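Local coordinates for protein beta-glucanase (Bacteroides thetaiotaomicron, PDB 6EUG) that probably hydrolyses beta-1,3-galactosidic bonds, as the family 43 glycoside hydrolase part of a longer protein, and binds glucoimidazole in its pocket, at residues P190-A195 and G199-R204; I228-S231 and T236-I239; T273-T278 and K302-P307; A289-A294 and G361-K366. All coordinates share one frame; numbering follows the deposited sequence. Where two conformers were deposited one is given.

Contact 1 of 4, residues P190-A195 and G199-R204; sequences PKWYEA and GMFVKR
A Schellman motif ends helix 190-197 at G199, where A195 in its last turn meets M200, the first residue of helix 200-205. G199 takes the positive phi of the Schellman position. The wide bond of the motif runs from M200 N to A195 O over 3.0 Å; it is nearly straight at the hydrogen, but the donor stands 38° out of the carbonyl plane. G199 also serves as N-cap of the second helix, so one residue finishes one helix and starts the next, and the two short helical axes diverge by 62°.

M200 fills the angle between them. Its CB lies 3.4 Å from A195 O, and the extended chain, with CG anti to the backbone N, brings M200 SD to 3.8 Å from A195 CB. The bend at chi3 (67°) turns CE back onto the same methyl and toward the tryptophan. There M200 CE reaches W192 CD1 at 3.8 Å, the two side chains crossing at about a right angle. Next to it F201 CZ comes obliquely to W192 NE1 at 4.2 Å, a looser touch. The F201 ring is covered on one face by the guanidinium of R204, whose NH1 lies 3.3 Å above the ring plane over its centre and is salt-bridged to D233. W192 stacks on W187, and W179 touches A195. Two short helices joined at a Schellman glycine that is also the N-cap of the second thus form part of a small helical excursion at the periphery of the five-bladed beta-propeller.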
# COMPACT_ATOMS: atom_id res chain seq x y z
N PRO A 190 -21.40 4.05 20.84
CA PRO A 190 -20.71 2.92 21.48
C PRO A 190 -21.13 1.57 20.94
O PRO A 190 -20.27 0.67 20.77
CB PRO A 190 -21.09 3.06 22.97
CG PRO A 190 -21.55 4.45 23.15
CD PRO A 190 -21.91 5.03 21.83
N LYS A 191 -22.43 1.38 20.69
CA LYS A 191 -22.89 0.10 20.17
C LYS A 191 -22.39 -0.14 18.74
O LYS A 191 -22.06 -1.29 18.37
CB LYS A 191 -24.42 -0.08 20.28
CG LYS A 191 -25.27 0.82 19.40
CD LYS A 191 -26.79 0.60 19.53
CE LYS A 191 -27.51 1.41 18.45
NZ LYS A 191 -28.98 1.15 18.33
N TRP A 192 -22.33 0.90 17.92
CA TRP A 192 -21.79 0.73 16.53
C TRP A 192 -20.30 0.30 16.55
O TRP A 192 -19.89 -0.62 15.83
CB TRP A 192 -21.96 2.02 15.73
CG TRP A 192 -21.40 2.03 14.32
CD1 TRP A 192 -22.07 1.73 13.21
CD2 TRP A 192 -20.07 2.40 13.90
NE1 TRP A 192 -21.27 1.86 12.10
CE2 TRP A 192 -20.03 2.29 12.50
CE3 TRP A 192 -18.92 2.82 14.57
CZ2 TRP A 192 -18.89 2.57 11.74
CZ3 TRP A 192 -17.79 3.12 13.84
CH2 TRP A 192 -17.78 3.00 12.42
N TYR A 193 -19.50 0.98 17.38
CA TYR A 193 -18.05 0.68 17.45
C TYR A 193 -17.81 -0.79 17.89
O TYR A 193 -17.02 -1.51 17.27
CB TYR A 193 -17.32 1.67 18.36
CG TYR A 193 -15.83 1.44 18.39
CD1 TYR A 193 -15.27 0.47 19.24
CD2 TYR A 193 -14.98 2.13 17.54
CE1 TYR A 193 -13.90 0.19 19.23
CE2 TYR A 193 -13.61 1.88 17.53
CZ TYR A 193 -13.07 0.91 18.37
OH TYR A 193 -11.72 0.70 18.35
N GLU A 194 -18.52 -1.23 18.93
CA GLU A 194 -18.43 -2.63 19.38
C GLU A 194 -18.81 -3.58 18.21
O GLU A 194 -18.15 -4.60 17.97
CB GLU A 194 -19.34 -2.86 20.61
CG GLU A 194 -19.37 -4.32 21.07
CD GLU A 194 -20.49 -4.70 22.01
OE1 GLU A 194 -21.56 -4.05 22.08
OE2 GLU A 194 -20.31 -5.73 22.65
N ALA A 195 -19.88 -3.22 17.48
CA ALA A 195 -20.34 -4.08 16.37
C ALA A 195 -19.26 -4.18 15.26
O ALA A 195 -18.95 -5.27 14.76
CB ALA A 195 -21.67 -3.59 15.80
N GLY A 199 -17.11 -7.57 13.98
CA GLY A 199 -17.22 -8.01 12.58
C GLY A 199 -18.47 -7.74 11.76
O GLY A 199 -18.69 -8.39 10.71
N MET A 200 -19.23 -6.75 12.16
CA MET A 200 -20.45 -6.39 11.47
C MET A 200 -20.23 -6.13 9.97
O MET A 200 -21.01 -6.59 9.16
CB MET A 200 -21.08 -5.16 12.14
CG MET A 200 -22.34 -4.63 11.46
SD MET A 200 -23.29 -3.40 12.40
CE MET A 200 -22.15 -2.02 12.40
N PHE A 201 -19.19 -5.38 9.64
CA PHE A 201 -18.93 -5.11 8.19
C PHE A 201 -18.29 -6.28 7.45
O PHE A 201 -18.40 -6.37 6.19
CB PHE A 201 -18.12 -3.78 8.00
CG PHE A 201 -18.93 -2.50 8.20
CD1 PHE A 201 -20.32 -2.48 8.45
CD2 PHE A 201 -18.28 -1.27 8.14
CE1 PHE A 201 -20.99 -1.26 8.63
CE2 PHE A 201 -18.95 -0.06 8.31
CZ PHE A 201 -20.30 -0.06 8.55
N VAL A 202 -17.60 -7.17 8.17
CA VAL A 202 -17.18 -8.43 7.55
C VAL A 202 -18.41 -9.23 7.06
O VAL A 202 -18.45 -9.68 5.89
CB VAL A 202 -16.33 -9.30 8.51
CG1 VAL A 202 -15.95 -10.63 7.86
CG2 VAL A 202 -15.06 -8.57 8.97
N LYS A 203 -19.40 -9.40 7.94
CA LYS A 203 -20.65 -10.13 7.59
C LYS A 203 -21.41 -9.42 6.44
O LYS A 203 -21.88 -10.07 5.52
CB LYS A 203 -21.53 -10.30 8.85
N ARG A 204 -21.46 -8.08 6.48
CA ARG A 204 -22.10 -7.27 5.43
C ARG A 204 -21.49 -7.58 4.07
O ARG A 204 -22.20 -7.75 3.08
CB ARG A 204 -21.93 -5.79 5.74
CG ARG A 204 -22.69 -4.83 4.83
CD ARG A 204 -22.18 -3.40 4.95
NE ARG A 204 -20.76 -3.26 4.59
CZ ARG A 204 -20.03 -2.14 4.72
NH1 ARG A 204 -20.56 -1.02 5.20
NH2 ARG A 204 -18.75 -2.14 4.34

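Contact 2 of 4, residues I228-S231 and T236-I239; sequences IYSS and TLQI
Strands 228-231 and 236-239 run antiparallel (147° between the short segments), with Y229 and Q238 a hydrogen-bonded pair joined both ways: Y229 N to Q238 O and Q238 N to Y229 O, each 2.9 Å. In the S231-T236 pair, S231 N reaches T236 O at 2.8 Å.

A chi1 of 56° sets the Y229 ring between its own backbone N and carbonyl carbon, leaning over the neighbouring strand, with Q238 O 3.7 Å above one ring face toward the rim. Y229 OH donates over 2.7 Å to Q238 OE1, in the amide plane and on a lone pair; ring and amide planes stand 70° apart. Q238 NE2 is held by E232 and Q210, which together with the tyrosine fixes the rotation of the buried amide. On the other face I228 CG1 lies 4.1 Å from I239 CG2. There S230, about 7 Å from bound glucoimidazole, has its OG, in the conformer described, hydrogen-bonded to E263 OE1 and N262 O.

The hairpin forms the two middle strands of a propeller blade, with strand 215-219 bonded beside I228 and strand 252-256 beside L237 and I239.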
# COMPACT_ATOMS: atom_id res chain seq x y z
N ILE A 228 -1.88 -6.87 1.70
CA ILE A 228 -2.18 -6.18 2.96
C ILE A 228 -3.01 -4.95 2.57
O ILE A 228 -2.57 -4.16 1.73
CB ILE A 228 -0.91 -5.76 3.71
CG1 ILE A 228 -0.11 -7.02 4.13
CG2 ILE A 228 -1.28 -4.98 4.97
CD1 ILE A 228 1.33 -6.81 4.47
N TYR A 229 -4.20 -4.79 3.13
CA TYR A 229 -5.09 -3.69 2.68
C TYR A 229 -6.04 -3.14 3.73
O TYR A 229 -6.42 -3.85 4.66
CB TYR A 229 -5.88 -4.13 1.42
CG TYR A 229 -6.68 -5.43 1.66
CD1 TYR A 229 -6.07 -6.70 1.55
CD2 TYR A 229 -8.03 -5.40 2.09
CE1 TYR A 229 -6.78 -7.86 1.80
CE2 TYR A 229 -8.75 -6.55 2.34
CZ TYR A 229 -8.11 -7.79 2.25
OH TYR A 229 -8.81 -8.94 2.54
N SER A 230 -6.43 -1.87 3.54
CA SER A 230 -7.45 -1.24 4.36
C SER A 230 -8.83 -1.72 3.87
O SER A 230 -9.16 -1.60 2.69
CB SER A 230 -7.33 0.29 4.31
OG SER A 230 -6.03 0.73 4.72
N SER A 231 -9.62 -2.27 4.79
CA SER A 231 -10.92 -2.94 4.48
C SER A 231 -12.07 -2.42 5.37
O SER A 231 -11.86 -1.53 6.20
CB SER A 231 -10.76 -4.45 4.69
OG SER A 231 -11.80 -5.22 4.08
N THR A 236 -10.57 -1.24 9.20
CA THR A 236 -9.88 -2.44 9.71
C THR A 236 -8.86 -2.89 8.68
O THR A 236 -9.18 -2.89 7.46
CB THR A 236 -10.93 -3.58 9.92
OG1 THR A 236 -11.98 -3.12 10.80
CG2 THR A 236 -10.28 -4.84 10.50
N LEU A 237 -7.64 -3.28 9.12
CA LEU A 237 -6.65 -3.85 8.18
C LEU A 237 -6.90 -5.35 7.99
O LEU A 237 -7.27 -6.03 8.95
CB LEU A 237 -5.22 -3.70 8.67
CG LEU A 237 -4.58 -2.33 8.60
CD1 LEU A 237 -3.30 -2.39 9.40
CD2 LEU A 237 -4.30 -1.94 7.14
N GLN A 238 -6.72 -5.84 6.75
CA GLN A 238 -6.72 -7.29 6.48
C GLN A 238 -5.43 -7.73 5.79
O GLN A 238 -4.82 -6.92 5.06
CB GLN A 238 -7.99 -7.72 5.72
CG GLN A 238 -9.28 -7.57 6.53
CD GLN A 238 -10.55 -7.93 5.76
OE1 GLN A 238 -10.48 -8.44 4.62
NE2 GLN A 238 -11.74 -7.66 6.37
N ILE A 239 -4.99 -8.97 6.08
CA ILE A 239 -3.78 -9.58 5.49
C ILE A 239 -4.22 -10.90 4.89
O ILE A 239 -4.69 -11.76 5.63
CB ILE A 239 -2.68 -9.84 6.54
CG1 ILE A 239 -2.35 -8.54 7.29
CG2 ILE A 239 -1.44 -10.45 5.89
CD1 ILE A 239 -1.23 -8.65 8.33

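Contact 3 of 4, residues T273-T278 and K302-P307; sequences TYWMIT and KQLPNP
Two small apolar touches, W275 with L304 and I277 with P307, join strand 273-278 to segment 302-307, and no hydrogen bond crosses between them. The fuller, buried part is that of I277 and P307. The isoleucine chain is extended (chi2 175°) and carries CD1 to 3.9 Å from P307 CG, while I277 CG1 stays 4.1 Å from the same ring carbon. One corner of the pyrrolidine is thus met by two successive carbons of the branch, the side chains crossing at a slant.

The other part is thinner, and both its residues, W275 and L304, are partly open to solvent. Here L304 CD2 comes to the edge of the W275 indole, in the ring plane, 3.8 Å from CZ3. A single methyl touches a single ring carbon, so this is edge contact and not stacking. One face of that indole is taken by the methyl of T273, from the same strand, and its ring also meets F268.

Spacing explains why so little is buried between the strands: the CA atoms of W275 and K302 are 9.9 Å apart, because strand 290-294 runs between the two and is hydrogen-bonded to both. P307 belongs to the loop that follows strand 302-304. Strand 265-270 flanks 273-279 on its other side, strand 302-304 ends this blade, and strand 363-366 packs through P363 and I365 against W275 and I277.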
# COMPACT_ATOMS: atom_id res chain seq x y z
N THR A 273 11.28 -10.78 12.72
CA THR A 273 10.20 -9.93 13.21
C THR A 273 9.65 -9.06 12.08
O THR A 273 10.41 -8.49 11.28
CB THR A 273 10.68 -9.02 14.35
OG1 THR A 273 11.15 -9.84 15.43
CG2 THR A 273 9.57 -8.10 14.82
N TYR A 274 8.32 -9.03 12.01
CA TYR A 274 7.58 -8.18 11.04
C TYR A 274 7.31 -6.80 11.65
O TYR A 274 6.87 -6.67 12.83
CB TYR A 274 6.27 -8.86 10.62
CG TYR A 274 6.48 -10.20 9.93
CD1 TYR A 274 6.62 -11.36 10.70
CD2 TYR A 274 6.61 -10.30 8.55
CE1 TYR A 274 6.81 -12.58 10.11
CE2 TYR A 274 6.82 -11.54 7.95
CZ TYR A 274 6.95 -12.68 8.74
OH TYR A 274 7.20 -13.96 8.23
N TRP A 275 7.52 -5.76 10.84
CA TRP A 275 7.33 -4.36 11.23
C TRP A 275 6.50 -3.66 10.15
O TRP A 275 6.88 -3.66 8.95
CB TRP A 275 8.67 -3.61 11.36
CG TRP A 275 9.61 -4.14 12.43
CD1 TRP A 275 10.74 -4.90 12.21
CD2 TRP A 275 9.50 -3.99 13.86
NE1 TRP A 275 11.34 -5.24 13.42
CE2 TRP A 275 10.61 -4.69 14.44
CE3 TRP A 275 8.59 -3.34 14.70
CZ2 TRP A 275 10.83 -4.72 15.81
CZ3 TRP A 275 8.81 -3.39 16.09
CH2 TRP A 275 9.93 -4.08 16.62
N MET A 276 5.40 -3.04 10.55
CA MET A 276 4.55 -2.30 9.59
C MET A 276 4.31 -0.87 10.09
O MET A 276 4.03 -0.64 11.28
CB MET A 276 3.21 -3.04 9.42
CG MET A 276 2.26 -2.44 8.40
SD MET A 276 1.09 -3.59 7.66
CE MET A 276 0.37 -4.51 9.03
N ILE A 277 4.43 0.09 9.17
CA ILE A 277 4.13 1.51 9.44
C ILE A 277 2.88 1.88 8.67
O ILE A 277 2.76 1.57 7.48
CB ILE A 277 5.33 2.47 9.12
CG1 ILE A 277 6.53 2.10 10.01
CG2 ILE A 277 4.92 3.94 9.27
CD1 ILE A 277 7.82 2.87 9.73
N THR A 278 1.98 2.58 9.37
CA THR A 278 0.73 3.07 8.81
C THR A 278 0.48 4.53 9.17
O THR A 278 1.13 5.07 10.09
CB THR A 278 -0.44 2.19 9.29
OG1 THR A 278 -0.49 2.21 10.72
CG2 THR A 278 -0.27 0.75 8.86
N LYS A 302 0.57 -6.17 17.40
CA LYS A 302 0.61 -5.21 18.51
C LYS A 302 0.93 -3.82 17.98
O LYS A 302 1.70 -3.70 17.01
CB LYS A 302 1.74 -5.53 19.55
CG LYS A 302 1.80 -6.93 20.12
CD LYS A 302 2.58 -7.01 21.41
CE LYS A 302 4.07 -7.14 21.23
NZ LYS A 302 4.61 -8.13 22.22
N GLN A 303 0.38 -2.79 18.61
CA GLN A 303 0.63 -1.41 18.25
C GLN A 303 1.65 -0.76 19.19
O GLN A 303 1.48 -0.83 20.44
CB GLN A 303 -0.67 -0.61 18.20
CG GLN A 303 -0.47 0.87 17.85
CD GLN A 303 -1.77 1.61 17.58
OE1 GLN A 303 -2.85 1.00 17.59
NE2 GLN A 303 -1.67 2.92 17.34
N LEU A 304 2.69 -0.18 18.60
CA LEU A 304 3.76 0.56 19.31
C LEU A 304 3.73 2.09 19.03
O LEU A 304 2.98 2.56 18.14
CB LEU A 304 5.12 -0.04 18.92
CG LEU A 304 5.63 -1.33 19.62
CD1 LEU A 304 4.64 -2.50 19.56
CD2 LEU A 304 6.91 -1.78 18.94
N PRO A 305 4.53 2.89 19.81
CA PRO A 305 4.50 4.35 19.56
C PRO A 305 5.01 4.77 18.18
O PRO A 305 5.74 3.99 17.54
CB PRO A 305 5.42 4.91 20.64
CG PRO A 305 5.34 3.88 21.76
CD PRO A 305 5.32 2.56 21.01
N ASN A 306 4.61 5.99 17.77
CA ASN A 306 5.01 6.63 16.49
C ASN A 306 6.51 6.42 16.29
O ASN A 306 7.29 6.78 17.15
CB ASN A 306 4.67 8.14 16.53
CG ASN A 306 5.06 8.92 15.26
OD1 ASN A 306 5.57 8.37 14.27
ND2 ASN A 306 4.79 10.23 15.29
N PRO A 307 6.91 5.81 15.15
CA PRO A 307 8.34 5.56 14.93
C PRO A 307 9.13 6.82 14.56
O PRO A 307 10.36 6.79 14.64
CB PRO A 307 8.32 4.52 13.80
CG PRO A 307 7.09 4.89 13.01
CD PRO A 307 6.09 5.20 14.08

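Contact 4 of 4, residues A289-A294 and G361-K366; sequences ARLLTA and GVPFIK
L291 meets the puckered pyrrolidine of P363 at its CG corner and the planar peptide beyond it at the carbonyl O; no aromatic ring takes part between the two segments. Both methyls of the leucine face CG from the same side: L291 CD1 and L291 CD2 are each 4.1 Å from P363 CG. Strand 349-357 supplies V355 and F357 to the same proline, and W275 touches it too, so the ring is wedged among side chains of two sheets.

Besides the ring, L291 CD2 lies 4.1 Å from P363 O, an apolar approach to a carbonyl without any hydrogen bond. The leucine gets there with CG anti to its backbone N (chi1 -178°), an orientation that sends the branch across the gap between strands 290-294 and 363-366. That gap is wide, 8.7 Å between the CA atoms of L291 and P363; no backbone hydrogen bond spans it, but the leucine side chain does. L291 CD2 also comes to 4.4 Å from V362 CG2, a loose and doubtful touch, since the valine has two conformers.

Such apolar packing between the strands of two adjacent sheets is characteristic of neighbouring blades in a beta-propeller, the fold of family 43.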
# COMPACT_ATOMS: atom_id res chain seq x y z
N ALA A 289 2.07 8.92 12.56
CA ALA A 289 2.31 7.51 12.09
C ALA A 289 2.16 6.52 13.24
O ALA A 289 2.35 6.89 14.40
CB ALA A 289 3.71 7.37 11.47
N ARG A 290 1.79 5.28 12.90
CA ARG A 290 1.72 4.17 13.85
C ARG A 290 2.78 3.12 13.44
O ARG A 290 3.08 2.95 12.22
CB ARG A 290 0.32 3.50 13.83
CG ARG A 290 -0.87 4.46 14.11
CD ARG A 290 -1.51 5.07 12.88
NE ARG A 290 -2.63 5.91 13.28
CZ ARG A 290 -3.91 5.56 13.37
NH1 ARG A 290 -4.33 4.34 13.05
NH2 ARG A 290 -4.78 6.46 13.78
N LEU A 291 3.31 2.42 14.45
CA LEU A 291 4.17 1.24 14.26
C LEU A 291 3.44 -0.02 14.75
O LEU A 291 2.97 -0.05 15.88
CB LEU A 291 5.50 1.39 14.99
CG LEU A 291 6.51 0.26 14.87
CD1 LEU A 291 6.93 0.11 13.40
CD2 LEU A 291 7.73 0.51 15.74
N LEU A 292 3.37 -1.04 13.89
CA LEU A 292 2.72 -2.31 14.21
C LEU A 292 3.74 -3.45 14.09
O LEU A 292 4.62 -3.39 13.23
CB LEU A 292 1.52 -2.56 13.34
CG LEU A 292 0.61 -1.34 12.99
CD1 LEU A 292 -0.45 -1.72 11.97
CD2 LEU A 292 -0.08 -0.78 14.24
N THR A 293 3.62 -4.47 14.94
CA THR A 293 4.57 -5.61 14.90
C THR A 293 3.92 -6.97 15.18
O THR A 293 2.91 -7.06 15.94
CB THR A 293 5.77 -5.35 15.84
OG1 THR A 293 6.83 -6.31 15.68
CG2 THR A 293 5.33 -5.35 17.32
N ALA A 294 4.52 -8.01 14.59
CA ALA A 294 4.17 -9.41 14.84
C ALA A 294 5.38 -10.34 14.69
O ALA A 294 6.36 -10.00 13.98
CB ALA A 294 3.05 -9.89 13.91
N GLY A 361 16.20 -3.17 19.31
CA GLY A 361 15.90 -3.52 17.92
C GLY A 361 14.65 -2.90 17.27
O GLY A 361 14.26 -3.32 16.16
N VAL A 362 14.02 -1.94 17.94
CA VAL A 362 12.78 -1.38 17.40
C VAL A 362 13.08 -0.16 16.50
O VAL A 362 13.83 0.76 16.87
CB VAL A 362 11.70 -1.12 18.49
CG1 VAL A 362 12.16 -1.56 19.87
CG2 VAL A 362 11.22 0.31 18.46
N PRO A 363 12.53 -0.18 15.27
CA PRO A 363 12.87 0.84 14.28
C PRO A 363 12.38 2.24 14.66
O PRO A 363 11.31 2.38 15.28
CB PRO A 363 12.17 0.34 13.01
CG PRO A 363 11.01 -0.49 13.50
CD PRO A 363 11.49 -1.13 14.77
N PHE A 364 13.20 3.25 14.35
CA PHE A 364 12.80 4.67 14.45
C PHE A 364 13.31 5.44 13.25
O PHE A 364 14.18 4.95 12.53
CB PHE A 364 13.22 5.33 15.79
CG PHE A 364 14.72 5.49 15.97
CD1 PHE A 364 15.51 4.45 16.46
CD2 PHE A 364 15.34 6.70 15.67
CE1 PHE A 364 16.88 4.60 16.63
CE2 PHE A 364 16.71 6.85 15.84
CZ PHE A 364 17.49 5.79 16.32
N ILE A 365 12.75 6.63 12.99
CA ILE A 365 13.07 7.40 11.77
C ILE A 365 13.33 8.88 12.15
O ILE A 365 12.45 9.50 12.71
CB ILE A 365 11.94 7.30 10.73
CG1 ILE A 365 11.70 5.82 10.30
CG2 ILE A 365 12.26 8.14 9.49
CD1 ILE A 365 10.31 5.58 9.78
N LYS A 366 14.54 9.40 11.83
CA LYS A 366 14.90 10.84 11.97
C LYS A 366 14.96 11.54 10.61
O LYS A 366 15.41 10.92 9.64
CB LYS A 366 16.26 11.02 12.63

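Overall arrangement
Following the chain, contact 1 closes the short turn where helix 190-197 gives way to helix 200-205, and contact 2 then closes the four-residue turn of a hairpin. These two stand in series, with centres about 16 Å apart. Contacts 3 and 4 cross: 273-278, 289-294, 302-307 and 361-366 alternate along the chain, so strand 290-294 lies within the loop of contact 3 and pairs with both its strands, while contact 4 reaches on to the last strand of the neighbouring blade. Contact 2 meets this group through I228 and L237, which pack on M276, and through L237 on L292. Three successive blades are thereby tied together; the helices of contact 1 lie at the periphery, near contact 2 but not touching it.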